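Local coordinates for hypothetical protein ybgI (Escherichia coli, Escherichia coli O157:H7, PDB 1NMO), which is of unknown function but binds two metal ions and may be involved in the degradation of radiation-damaged nucleotides, at residues 49-52 with 53-56; 121-124 with 125-128; 143-146 with 147-151; 195-198 with 199-203; 227-230 with 231-235. All blocks are in the same frame, centred on the assembly; numbering follows the deposited sequence.

Overall arrangement
The five contacts are local ones, met in series along the chain: four lie on helices and contact 2 rounds the corner between strands 118-123 and 128-137. Contacts 1 and 5 belong to the part built on the five-stranded mixed sheet, on helices 46-54 and 221-233, their centres about 20 Å apart. Contacts 2, 3 and 4 belong with the six-stranded mixed sheet, their centres 20 to 23 Å from one another. Contact 1 lies across the chain's centre from contacts 2 and 4, about 37 and 39 Å away between centres. The dinuclear iron site is held by H63, H64, D101, H215 and E219, and contact 4 meets a second subunit of the toroidal hexamer.

Contact 1 (49-52 with 53-56); sequences LDEA and VRLG
The carboxylate of E51 lies at the edge of the R54 guanidinium, with E51 CD in its plane, while the two planes are turned 33° apart. R54 takes hold side-on, through two nitrogens and both oxygens. R54 NH2 donates to E51 OE1 at 2.8 Å, on the syn lone pair and within the guanidinium plane. R54 NE reaches E51 OE2, also at 2.8 Å, but from 35° out of the carboxylate plane, so the twist is taken up at this second bond of the salt bridge. The E51 chain bends at chi2 and R54 at chi3 (74°), which lays the two side chains alongside each other, pointing the same way.

Along the backbone of the same turn, R54 N bonds to D50 O (2.9 Å) and L55 N to E51 O (2.9 Å), and the CB and CG of L55 rest against E51 O. On the inner side A52 and L55 pack on V39 of strand 37-41, whereas L49 and V53 meet helix 78-88. The chain leaves helical geometry at G56, whose positive phi and bond from G56 N to V53 O (3.0 Å) belong to a Schellman motif, closing the helix of the beta-alpha-beta unit 37-41, 46-54, 59-62.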
loop_
_atom_site.group_PDB
_atom_site.type_symbol
_atom_site.label_atom_id
_atom_site.label_comp_id
_atom_site.label_asym_id
_atom_site.label_seq_id
_atom_site.Cartn_x
_atom_site.Cartn_y
_atom_site.Cartn_z
ATOM N N LEU A 49 -2.360 -15.360 29.142
ATOM C CA LEU A 49 -1.935 -16.524 29.950
ATOM C C LEU A 49 -0.485 -16.881 29.652
ATOM O O LEU A 49 0.280 -17.294 30.514
ATOM C CB LEU A 49 -2.863 -17.637 29.575
ATOM C CG LEU A 49 -3.985 -18.031 30.520
ATOM C CD1 LEU A 49 -4.491 -16.963 31.365
ATOM C CD2 LEU A 49 -5.012 -18.730 29.737
ATOM N N ASP A 50 -0.079 -16.764 28.408
ATOM C CA ASP A 50 1.316 -17.075 28.153
ATOM C C ASP A 50 2.157 -15.953 28.833
ATOM O O ASP A 50 3.253 -16.187 29.362
ATOM C CB ASP A 50 1.608 -17.119 26.638
ATOM C CG ASP A 50 0.788 -18.184 25.896
ATOM O OD1 ASP A 50 0.375 -19.224 26.515
ATOM O OD2 ASP A 50 0.608 -17.994 24.673
ATOM N N GLU A 51 1.688 -14.718 28.797
ATOM C CA GLU A 51 2.509 -13.706 29.442
ATOM C C GLU A 51 2.554 -13.955 30.922
ATOM O O GLU A 51 3.592 -13.650 31.529
ATOM C CB GLU A 51 2.012 -12.302 29.221
ATOM C CG GLU A 51 2.553 -11.667 27.947
ATOM C CD GLU A 51 4.050 -11.356 28.016
ATOM O OE1 GLU A 51 4.467 -10.506 28.813
ATOM O OE2 GLU A 51 4.825 -11.972 27.266
ATOM N N ALA A 52 1.478 -14.475 31.530
ATOM C CA ALA A 52 1.523 -14.732 32.970
ATOM C C ALA A 52 2.464 -15.861 33.341
ATOM O O ALA A 52 2.986 -15.938 34.470
ATOM C CB ALA A 52 0.170 -15.093 33.481
ATOM N N VAL A 53 2.623 -16.808 32.408
ATOM C CA VAL A 53 3.481 -17.942 32.676
ATOM C C VAL A 53 4.947 -17.403 32.532
ATOM O O VAL A 53 5.794 -17.685 33.333
ATOM C CB VAL A 53 3.142 -19.109 31.640
ATOM C CG1 VAL A 53 4.332 -20.095 31.519
ATOM C CG2 VAL A 53 1.954 -19.918 32.130
ATOM N N ARG A 54 5.205 -16.568 31.537
ATOM C CA ARG A 54 6.536 -16.055 31.312
ATOM C C ARG A 54 6.928 -15.210 32.498
ATOM O O ARG A 54 8.053 -15.310 32.998
ATOM C CB ARG A 54 6.539 -15.193 30.050
ATOM C CG ARG A 54 7.895 -14.652 29.615
ATOM C CD ARG A 54 7.751 -13.755 28.381
ATOM N NE ARG A 54 7.141 -12.425 28.695
ATOM C CZ ARG A 54 7.792 -11.416 29.297
ATOM N NH1 ARG A 54 9.079 -11.540 29.662
ATOM N NH2 ARG A 54 7.161 -10.282 29.553
ATOM N N LEU A 55 5.988 -14.394 32.988
ATOM C CA LEU A 55 6.274 -13.512 34.127
ATOM C C LEU A 55 6.199 -14.270 35.475
ATOM O O LEU A 55 6.370 -13.696 36.578
ATOM C CB LEU A 55 5.302 -12.311 34.117
ATOM C CG LEU A 55 5.522 -11.329 32.997
ATOM C CD1 LEU A 55 4.433 -10.340 32.848
ATOM C CD2 LEU A 55 6.777 -10.570 33.297
ATOM N N GLY A 56 5.919 -15.571 35.419
ATOM C CA GLY A 56 5.871 -16.296 36.702
ATOM C C GLY A 56 4.691 -15.873 37.580
ATOM O O GLY A 56 4.718 -15.994 38.825
#

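Contact 2 (121-124 with 125-128); sequences MGEI and EPLV
With chi1 at 82°, E123 places CG between its own backbone N and carbonyl carbon, and its extended chain points toward the E125-P126 backbone. In I124, chi1 of -62° sets CG1 beside the backbone N. The course of the backbone brings I124 CB to 4.3 Å from V128 CG1, an apolar contact, and also rests it on the carbonyl oxygen of V128.

The same carbonyl receives the bond that closes the corner, from I124 N to V128 O at 2.9 Å. It is nearly straight, at 166°, and arrives almost along the C=O axis. Inside this link E125 to V128 form a type I beta turn, with V128 N bonded to E125 O at 2.9 Å. I124 and E125 both face V128, a classic beta bulge, and M121 and G122 repeat the pattern against W130. The exact position of the E123 carboxylate is doubtful, because it is modelled too close to the E125 carbonyl. E125 turns its carboxylate the other way, and its OE2 is hydrogen-bonded to S181 OG.

The corner thus joins strand 118-123, outermost in the six-stranded sheet within this chain, to its antiparallel neighbour 128-137. I124 packs on S181, A182 and F185 of helix 179-185, while L127 reaches L98 and D101 of helix 98-102, D101 being a ligand of the iron site.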
loop_
_atom_site.group_PDB
_atom_site.type_symbol
_atom_site.label_atom_id
_atom_site.label_comp_id
_atom_site.label_asym_id
_atom_site.label_seq_id
_atom_site.Cartn_x
_atom_site.Cartn_y
_atom_site.Cartn_z
HETATM N N MSE A 121 -23.072 12.661 36.142
HETATM C CA MSE A 121 -24.107 13.406 36.843
HETATM C C MSE A 121 -25.251 12.601 37.389
HETATM O O MSE A 121 -26.003 13.090 38.227
HETATM C CB MSE A 121 -24.641 14.538 35.959
HETATM C CG MSE A 121 -23.753 15.721 35.954
HETATM SE SE MSE A 121 -24.377 17.027 34.657
HETATM C CE MSE A 121 -22.809 18.235 34.933
ATOM N N GLY A 122 -25.347 11.369 36.915
ATOM C CA GLY A 122 -26.377 10.428 37.333
ATOM C C GLY A 122 -26.323 9.124 36.511
ATOM O O GLY A 122 -25.308 8.756 35.893
ATOM N N GLU A 123 -27.408 8.368 36.524
ATOM C CA GLU A 123 -27.431 7.174 35.721
ATOM C C GLU A 123 -28.820 7.081 35.161
ATOM O O GLU A 123 -29.788 7.565 35.746
ATOM C CB GLU A 123 -26.979 5.920 36.486
ATOM C CG GLU A 123 -27.937 5.207 37.361
ATOM C CD GLU A 123 -27.569 3.719 37.480
ATOM O OE1 GLU A 123 -26.400 3.369 37.762
ATOM O OE2 GLU A 123 -28.461 2.859 37.288
ATOM N N ILE A 124 -28.902 6.592 33.951
ATOM C CA ILE A 124 -30.163 6.441 33.269
ATOM C C ILE A 124 -30.710 5.037 33.617
ATOM O O ILE A 124 -31.915 4.830 33.762
ATOM C CB ILE A 124 -29.901 6.524 31.729
ATOM C CG1 ILE A 124 -29.332 7.887 31.345
ATOM C CG2 ILE A 124 -31.168 6.248 30.968
ATOM C CD1 ILE A 124 -29.162 8.040 29.820
ATOM N N GLU A 125 -29.812 4.070 33.725
ATOM C CA GLU A 125 -30.139 2.679 34.024
ATOM C C GLU A 125 -28.862 2.132 34.641
ATOM O O GLU A 125 -27.779 2.730 34.532
ATOM C CB GLU A 125 -30.330 1.908 32.755
ATOM C CG GLU A 125 -31.695 2.015 32.198
ATOM C CD GLU A 125 -31.745 1.353 30.795
ATOM O OE1 GLU A 125 -31.142 0.285 30.627
ATOM O OE2 GLU A 125 -32.399 1.880 29.875
ATOM N N PRO A 126 -28.938 0.958 35.265
ATOM C CA PRO A 126 -27.767 0.362 35.891
ATOM C C PRO A 126 -26.374 0.449 35.156
ATOM O O PRO A 126 -25.316 0.920 35.733
ATOM C CB PRO A 126 -28.268 -1.088 36.155
ATOM C CG PRO A 126 -29.672 -0.862 36.640
ATOM C CD PRO A 126 -30.135 0.121 35.475
ATOM N N LEU A 127 -26.286 0.021 33.916
ATOM C CA LEU A 127 -24.942 0.140 33.350
ATOM C C LEU A 127 -24.785 1.311 32.392
ATOM O O LEU A 127 -23.893 1.271 31.506
ATOM C CB LEU A 127 -24.652 -1.124 32.563
ATOM C CG LEU A 127 -24.626 -2.388 33.449
ATOM C CD1 LEU A 127 -24.905 -3.617 32.569
ATOM C CD2 LEU A 127 -23.205 -2.497 34.154
ATOM N N VAL A 128 -25.631 2.342 32.572
ATOM C CA VAL A 128 -25.657 3.470 31.683
ATOM C C VAL A 128 -25.645 4.799 32.362
ATOM O O VAL A 128 -26.692 5.368 32.584
ATOM C CB VAL A 128 -26.941 3.425 30.831
ATOM C CG1 VAL A 128 -26.835 4.380 29.701
ATOM C CG2 VAL A 128 -27.134 2.064 30.281
#

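Contact 3 (143-146 with 147-151); sequences ASWI and EARLG
R149 lays its aliphatic chain over one face of the W145 indole. R149 CG stands 3.6 Å above the ring plane, over its centre, and R149 CD sits 3.7 Å from the centroid of the six-membered ring, only 11° off the normal, a CH-pi contact. The guanidinium itself is turned 50° from the indole, so the methylenes lie over the face and the guanidinium, reaching W145 CH2 with NE, is not stacked parallel on it. The side chains run side by side in the same direction, W145 with CG anti to its backbone N (chi1 170°) and R149 bent at chi2 and chi3 to follow the ring.

What holds this pair begins with the helix: R149 N donates to W145 O at 2.8 Å, and R149 CG also packs against that oxygen. Further out, the indole is fixed by W145 NE1 donating to L116 O, and R149 NE makes a weak hydrogen bond to L115 O. One residue on, I146 CG2 meets L150 CD1 at 4.3 Å, while L150 N bonds to I146 O at 2.8 Å. On another side a water donates to E147 OE1 at 2.6 Å and weakly to A143 O.

Helix 139-150 therefore rests with W145, R149 and L150 against the end of helix 108-116. I146 and A143 lie on Y211 of strand 209-212, and L150 O accepts a hydrogen bond from R220, next in sequence to the iron ligand E219.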
loop_
_atom_site.group_PDB
_atom_site.type_symbol
_atom_site.label_atom_id
_atom_site.label_comp_id
_atom_site.label_asym_id
_atom_site.label_seq_id
_atom_site.Cartn_x
_atom_site.Cartn_y
_atom_site.Cartn_z
ATOM N N ALA A 143 -15.085 13.035 18.060
ATOM C CA ALA A 143 -14.535 11.820 17.437
ATOM C C ALA A 143 -13.055 11.833 17.499
ATOM O O ALA A 143 -12.413 10.850 17.893
ATOM C CB ALA A 143 -14.950 11.733 16.007
ATOM N N SER A 144 -12.487 12.960 17.108
ATOM C CA SER A 144 -11.026 13.068 17.168
ATOM C C SER A 144 -10.483 12.962 18.552
ATOM O O SER A 144 -9.395 12.442 18.750
ATOM C CB SER A 144 -10.555 14.401 16.612
ATOM O OG SER A 144 -10.537 14.230 15.232
ATOM N N TRP A 145 -11.223 13.485 19.510
ATOM C CA TRP A 145 -10.818 13.453 20.914
ATOM C C TRP A 145 -10.793 11.998 21.466
ATOM O O TRP A 145 -9.835 11.522 22.153
ATOM C CB TRP A 145 -11.854 14.267 21.670
ATOM C CG TRP A 145 -11.756 14.166 23.133
ATOM C CD1 TRP A 145 -12.697 13.703 23.994
ATOM C CD2 TRP A 145 -10.693 14.678 23.918
ATOM N NE1 TRP A 145 -12.290 13.914 25.318
ATOM C CE2 TRP A 145 -11.058 14.510 25.282
ATOM C CE3 TRP A 145 -9.462 15.280 23.600
ATOM C CZ2 TRP A 145 -10.230 14.908 26.318
ATOM C CZ3 TRP A 145 -8.636 15.686 24.643
ATOM C CH2 TRP A 145 -9.036 15.495 25.996
ATOM N N ILE A 146 -11.886 11.301 21.212
ATOM C CA ILE A 146 -12.025 9.913 21.649
ATOM C C ILE A 146 -10.834 9.111 21.069
ATOM O O ILE A 146 -10.172 8.312 21.788
ATOM C CB ILE A 146 -13.414 9.382 21.172
ATOM C CG1 ILE A 146 -14.502 10.147 21.948
ATOM C CG2 ILE A 146 -13.572 7.883 21.393
ATOM C CD1 ILE A 146 -15.971 9.643 21.792
ATOM N N GLU A 147 -10.516 9.369 19.801
ATOM C CA GLU A 147 -9.418 8.636 19.148
ATOM C C GLU A 147 -8.028 8.924 19.726
ATOM O O GLU A 147 -7.165 8.012 19.794
ATOM C CB GLU A 147 -9.427 8.903 17.637
ATOM C CG GLU A 147 -8.092 8.618 16.912
ATOM C CD GLU A 147 -8.225 8.803 15.358
ATOM O OE1 GLU A 147 -9.254 9.336 14.874
ATOM O OE2 GLU A 147 -7.307 8.438 14.604
ATOM N N ALA A 148 -7.789 10.170 20.143
ATOM C CA ALA A 148 -6.478 10.549 20.728
ATOM C C ALA A 148 -6.425 9.970 22.151
ATOM O O ALA A 148 -5.388 9.526 22.608
ATOM C CB ALA A 148 -6.367 12.070 20.781
ATOM N N ARG A 149 -7.552 9.991 22.865
ATOM C CA ARG A 149 -7.621 9.464 24.239
ATOM C C ARG A 149 -7.494 7.957 24.323
ATOM O O ARG A 149 -6.770 7.438 25.191
ATOM C CB ARG A 149 -8.958 9.887 24.891
ATOM C CG ARG A 149 -9.115 11.409 25.066
ATOM C CD ARG A 149 -7.785 12.059 25.481
ATOM N NE ARG A 149 -7.619 12.175 26.915
ATOM C CZ ARG A 149 -6.532 11.794 27.590
ATOM N NH1 ARG A 149 -5.486 11.244 26.930
ATOM N NH2 ARG A 149 -6.469 11.986 28.937
ATOM N N LEU A 150 -8.190 7.243 23.422
ATOM C CA LEU A 150 -8.173 5.775 23.402
ATOM C C LEU A 150 -7.160 5.180 22.452
ATOM O O LEU A 150 -6.943 4.019 22.534
ATOM C CB LEU A 150 -9.572 5.199 23.055
ATOM C CG LEU A 150 -10.760 5.720 23.891
ATOM C CD1 LEU A 150 -11.903 4.752 23.762
ATOM C CD2 LEU A 150 -10.435 5.896 25.369
ATOM N N GLY A 151 -6.557 5.934 21.535
ATOM C CA GLY A 151 -5.557 5.339 20.635
ATOM C C GLY A 151 -6.181 4.480 19.539
ATOM O O GLY A 151 -5.529 3.549 18.930
HETATM O O HOH W 1 -11.757 9.946 14.859
#

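Contact 4 (195-198 with 199-203); sequences VSEQ and TIHSA
From its CB, E197 sends CG anti to the backbone N, and a bend at chi2 (-77°) swings CD round toward H201, one turn on. CD comes within 3.5 Å of H201 NE2, and OE1 remains farther away. At the tip, OE2 accepts from H201 NE2 at 2.7 Å in a nearly straight bond (169°). The oxygen lies in the plane of the imidazole, at its edge, but the donor comes from above the carboxylate plane, 44° out of it, and carboxylate and ring are well turned against each other. T43 OG1 of the second subunit is hydrogen-bonded to the same OE2, so two partners hold the oxygen.

These residues lie at the N-terminal end of helix 197-205, within the beta-alpha-beta unit of strands 189-192 and 209-212. Just ahead of its first turn S196 N donates to T199 OG1 at 2.9 Å, and T199 N returns a weak bond to S196 O. V195 CG2 packs obliquely on T199 CB at 3.8 Å and reaches I200 CD1 at 4.2 Å. Farther along, S202 N bonds to Q198 O at 3.3 Å, in the carbonyl plane, while S202 OG is hydrogen-bonded to D180 OD1.

The second subunit covers this end in the hexamer: S196 OG is hydrogen-bonded to Q176 NE2 of its own chain and to E194 of the second subunit, that same E194 accepts from E197 N, N245 of the second subunit donates to E197 O, and H215 of the second subunit, an iron ligand there, packs on the E197 side chain.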
loop_
_atom_site.group_PDB
_atom_site.type_symbol
_atom_site.label_atom_id
_atom_site.label_comp_id
_atom_site.label_asym_id
_atom_site.label_seq_id
_atom_site.Cartn_x
_atom_site.Cartn_y
_atom_site.Cartn_z
ATOM N N VAL A 195 -21.006 -1.830 17.737
ATOM C CA VAL A 195 -22.111 -1.306 16.963
ATOM C C VAL A 195 -22.824 -2.469 16.237
ATOM O O VAL A 195 -22.175 -3.456 15.828
ATOM C CB VAL A 195 -21.612 -0.242 15.927
ATOM C CG1 VAL A 195 -20.818 -0.911 14.795
ATOM C CG2 VAL A 195 -22.782 0.559 15.330
ATOM N N SER A 196 -24.159 -2.389 16.134
ATOM C CA SER A 196 -24.869 -3.382 15.354
ATOM C C SER A 196 -25.632 -2.673 14.225
ATOM O O SER A 196 -25.674 -1.395 14.104
ATOM C CB SER A 196 -25.819 -4.215 16.205
ATOM O OG SER A 196 -25.048 -4.970 17.135
ATOM N N GLU A 197 -26.217 -3.481 13.358
ATOM C CA GLU A 197 -26.931 -2.884 12.216
ATOM C C GLU A 197 -28.004 -1.894 12.712
ATOM O O GLU A 197 -28.133 -0.778 12.227
ATOM C CB GLU A 197 -27.567 -4.048 11.395
ATOM C CG GLU A 197 -28.214 -3.733 10.002
ATOM C CD GLU A 197 -29.586 -3.094 10.133
ATOM O OE1 GLU A 197 -30.208 -3.400 11.179
ATOM O OE2 GLU A 197 -30.021 -2.303 9.228
ATOM N N GLN A 198 -28.743 -2.267 13.733
ATOM C CA GLN A 198 -29.838 -1.405 14.117
ATOM C C GLN A 198 -29.470 -0.102 14.801
ATOM O O GLN A 198 -30.239 0.854 14.742
ATOM C CB GLN A 198 -30.768 -2.215 14.987
ATOM C CG GLN A 198 -30.099 -2.603 16.281
ATOM C CD GLN A 198 -30.850 -3.718 16.925
ATOM O OE1 GLN A 198 -32.037 -3.526 17.381
ATOM N NE2 GLN A 198 -30.221 -4.927 16.949
ATOM N N THR A 199 -28.328 -0.116 15.508
ATOM C CA THR A 199 -27.773 1.027 16.239
ATOM C C THR A 199 -27.729 2.291 15.360
ATOM O O THR A 199 -28.050 3.415 15.807
ATOM C CB THR A 199 -26.304 0.760 16.669
ATOM O OG1 THR A 199 -26.133 -0.591 17.157
ATOM C CG2 THR A 199 -25.911 1.758 17.768
ATOM N N ILE A 200 -27.261 2.138 14.119
ATOM C CA ILE A 200 -27.193 3.264 13.171
ATOM C C ILE A 200 -28.557 3.966 12.880
ATOM O O ILE A 200 -28.639 5.193 12.716
ATOM C CB ILE A 200 -26.578 2.762 11.803
ATOM C CG1 ILE A 200 -25.158 2.268 12.040
ATOM C CG2 ILE A 200 -26.521 3.900 10.817
ATOM C CD1 ILE A 200 -24.297 3.335 12.634
ATOM N N HIS A 201 -29.626 3.197 12.786
ATOM C CA HIS A 201 -30.939 3.836 12.530
ATOM C C HIS A 201 -31.373 4.562 13.812
ATOM O O HIS A 201 -32.128 5.578 13.796
ATOM C CB HIS A 201 -31.994 2.756 12.154
ATOM C CG HIS A 201 -31.545 1.843 11.054
ATOM N ND1 HIS A 201 -31.079 2.322 9.846
ATOM C CD2 HIS A 201 -31.386 0.495 11.009
ATOM C CE1 HIS A 201 -30.650 1.307 9.101
ATOM N NE2 HIS A 201 -30.823 0.191 9.787
ATOM N N SER A 202 -30.962 4.018 14.949
ATOM C CA SER A 202 -31.328 4.709 16.193
ATOM C C SER A 202 -30.632 6.053 16.279
ATOM O O SER A 202 -31.261 7.030 16.633
ATOM C CB SER A 202 -30.958 3.878 17.419
ATOM O OG SER A 202 -31.692 2.658 17.427
ATOM N N ALA A 203 -29.346 6.109 15.928
ATOM C CA ALA A 203 -28.571 7.346 15.987
ATOM C C ALA A 203 -29.194 8.372 15.097
ATOM O O ALA A 203 -29.451 9.543 15.517
ATOM C CB ALA A 203 -27.153 7.097 15.521
#

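Contact 5 (227-230 with 231-235); sequences SEWL and NENTD
W229 carries the side-chain amide of N233 over one face of its indole, near the pyrrole rim. N233 CG stands 3.9 Å above the ring plane of W229, and amide and ring are only 16° apart, so the two flat groups stack although the side chains cross at about a right angle. The stack sits on the last turn of helix 221-233, and N233, whose CB points back toward that turn, closes it.

The amide is held in place by N233 ND2, which donates to W229 O at 3.2 Å on a lone pair in the carbonyl plane. N233 N gives a second bond to the same oxygen at 3.0 Å, so one residue serves W229 O twice. Just before it the helix keeps its regular i to i-4 pattern, with E232 N on E228 O at 2.9 Å and N231 N on S227 O at 3.1 Å.

W229 also packs on L9 and K13 of helix 3-13, where L230 meets L6 and I10, while S227 and L230 lie on V238 of strand 237-240. N231 ND2 bonds to V238 O, tying helix to strand. Beyond N233 the chain leaves the helix at T234, whose OG1, set between backbone N and carbonyl carbon (chi1 73°), is hydrogen-bonded to L236 N. T234 OG1 donates to L230 O at 2.7 Å, from the face of that carbonyl opposite the one that N233 N reaches at 3.3 Å.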
loop_
_atom_site.group_PDB
_atom_site.type_symbol
_atom_site.label_atom_id
_atom_site.label_comp_id
_atom_site.label_asym_id
_atom_site.label_seq_id
_atom_site.Cartn_x
_atom_site.Cartn_y
_atom_site.Cartn_z
ATOM N N SER A 227 -6.070 -2.747 39.127
ATOM C CA SER A 227 -4.680 -3.248 39.314
ATOM C C SER A 227 -3.848 -2.243 40.109
ATOM O O SER A 227 -2.997 -2.648 40.904
ATOM C CB SER A 227 -3.993 -3.503 37.957
ATOM O OG SER A 227 -4.749 -4.412 37.181
ATOM N N GLU A 228 -4.099 -0.935 39.896
ATOM C CA GLU A 228 -3.362 0.131 40.624
ATOM C C GLU A 228 -3.927 0.133 42.021
ATOM O O GLU A 228 -3.206 0.234 42.998
ATOM C CB GLU A 228 -3.612 1.486 39.968
ATOM C CG GLU A 228 -3.004 1.558 38.579
ATOM C CD GLU A 228 -3.562 2.710 37.727
ATOM O OE1 GLU A 228 -4.754 3.151 38.009
ATOM O OE2 GLU A 228 -2.806 3.144 36.771
ATOM N N TRP A 229 -5.230 -0.013 42.134
ATOM C CA TRP A 229 -5.802 -0.035 43.471
ATOM C C TRP A 229 -5.169 -1.193 44.250
ATOM O O TRP A 229 -4.923 -1.098 45.465
ATOM C CB TRP A 229 -7.311 -0.299 43.415
ATOM C CG TRP A 229 -7.985 -0.260 44.746
ATOM C CD1 TRP A 229 -8.430 0.866 45.418
ATOM C CD2 TRP A 229 -8.287 -1.384 45.605
ATOM N NE1 TRP A 229 -8.998 0.493 46.651
ATOM C CE2 TRP A 229 -8.910 -0.873 46.778
ATOM C CE3 TRP A 229 -8.079 -2.772 45.501
ATOM C CZ2 TRP A 229 -9.332 -1.708 47.830
ATOM C CZ3 TRP A 229 -8.493 -3.619 46.559
ATOM C CH2 TRP A 229 -9.115 -3.077 47.710
ATOM N N LEU A 230 -4.909 -2.327 43.604
ATOM C CA LEU A 230 -4.316 -3.396 44.427
ATOM C C LEU A 230 -2.864 -3.022 44.764
ATOM O O LEU A 230 -2.409 -3.260 45.856
ATOM C CB LEU A 230 -4.371 -4.744 43.699
ATOM C CG LEU A 230 -5.738 -5.408 43.568
ATOM C CD1 LEU A 230 -5.628 -6.246 42.329
ATOM C CD2 LEU A 230 -6.071 -6.345 44.814
ATOM N N ASN A 231 -2.124 -2.469 43.825
ATOM C CA ASN A 231 -0.764 -2.103 44.146
ATOM C C ASN A 231 -0.687 -1.094 45.319
ATOM O O ASN A 231 0.236 -1.146 46.168
ATOM C CB ASN A 231 -0.088 -1.502 42.908
ATOM C CG ASN A 231 0.381 -2.562 41.950
ATOM O OD1 ASN A 231 0.915 -3.604 42.379
ATOM N ND2 ASN A 231 0.241 -2.317 40.654
ATOM N N GLU A 232 -1.633 -0.150 45.354
ATOM C CA GLU A 232 -1.614 0.872 46.407
ATOM C C GLU A 232 -2.240 0.404 47.736
ATOM O O GLU A 232 -1.986 1.025 48.780
ATOM C CB GLU A 232 -2.270 2.204 45.899
ATOM C CG GLU A 232 -1.735 2.677 44.481
ATOM C CD GLU A 232 -2.587 3.774 43.768
ATOM O OE1 GLU A 232 -3.830 3.887 44.067
ATOM O OE2 GLU A 232 -2.029 4.536 42.879
ATOM N N ASN A 233 -3.026 -0.684 47.750
ATOM C CA ASN A 233 -3.593 -1.087 49.028
ATOM C C ASN A 233 -3.098 -2.407 49.564
ATOM O O ASN A 233 -3.551 -2.872 50.623
ATOM C CB ASN A 233 -5.098 -1.107 48.953
ATOM C CG ASN A 233 -5.684 0.306 48.867
ATOM O OD1 ASN A 233 -6.410 0.750 49.760
ATOM N ND2 ASN A 233 -5.344 1.021 47.816
ATOM N N THR A 234 -2.163 -3.016 48.841
ATOM C CA THR A 234 -1.634 -4.296 49.277
ATOM C C THR A 234 -0.171 -4.382 48.903
ATOM O O THR A 234 0.382 -3.462 48.306
ATOM C CB THR A 234 -2.358 -5.503 48.609
ATOM O OG1 THR A 234 -1.953 -5.576 47.237
ATOM C CG2 THR A 234 -3.807 -5.390 48.728
ATOM N N ASP A 235 0.458 -5.492 49.266
ATOM C CA ASP A 235 1.886 -5.679 48.975
ATOM C C ASP A 235 2.145 -6.559 47.753
ATOM O O ASP A 235 3.311 -6.884 47.389
ATOM C CB ASP A 235 2.596 -6.242 50.229
ATOM C CG ASP A 235 2.380 -5.323 51.476
ATOM O OD1 ASP A 235 2.596 -4.051 51.335
ATOM O OD2 ASP A 235 1.989 -5.856 52.577
#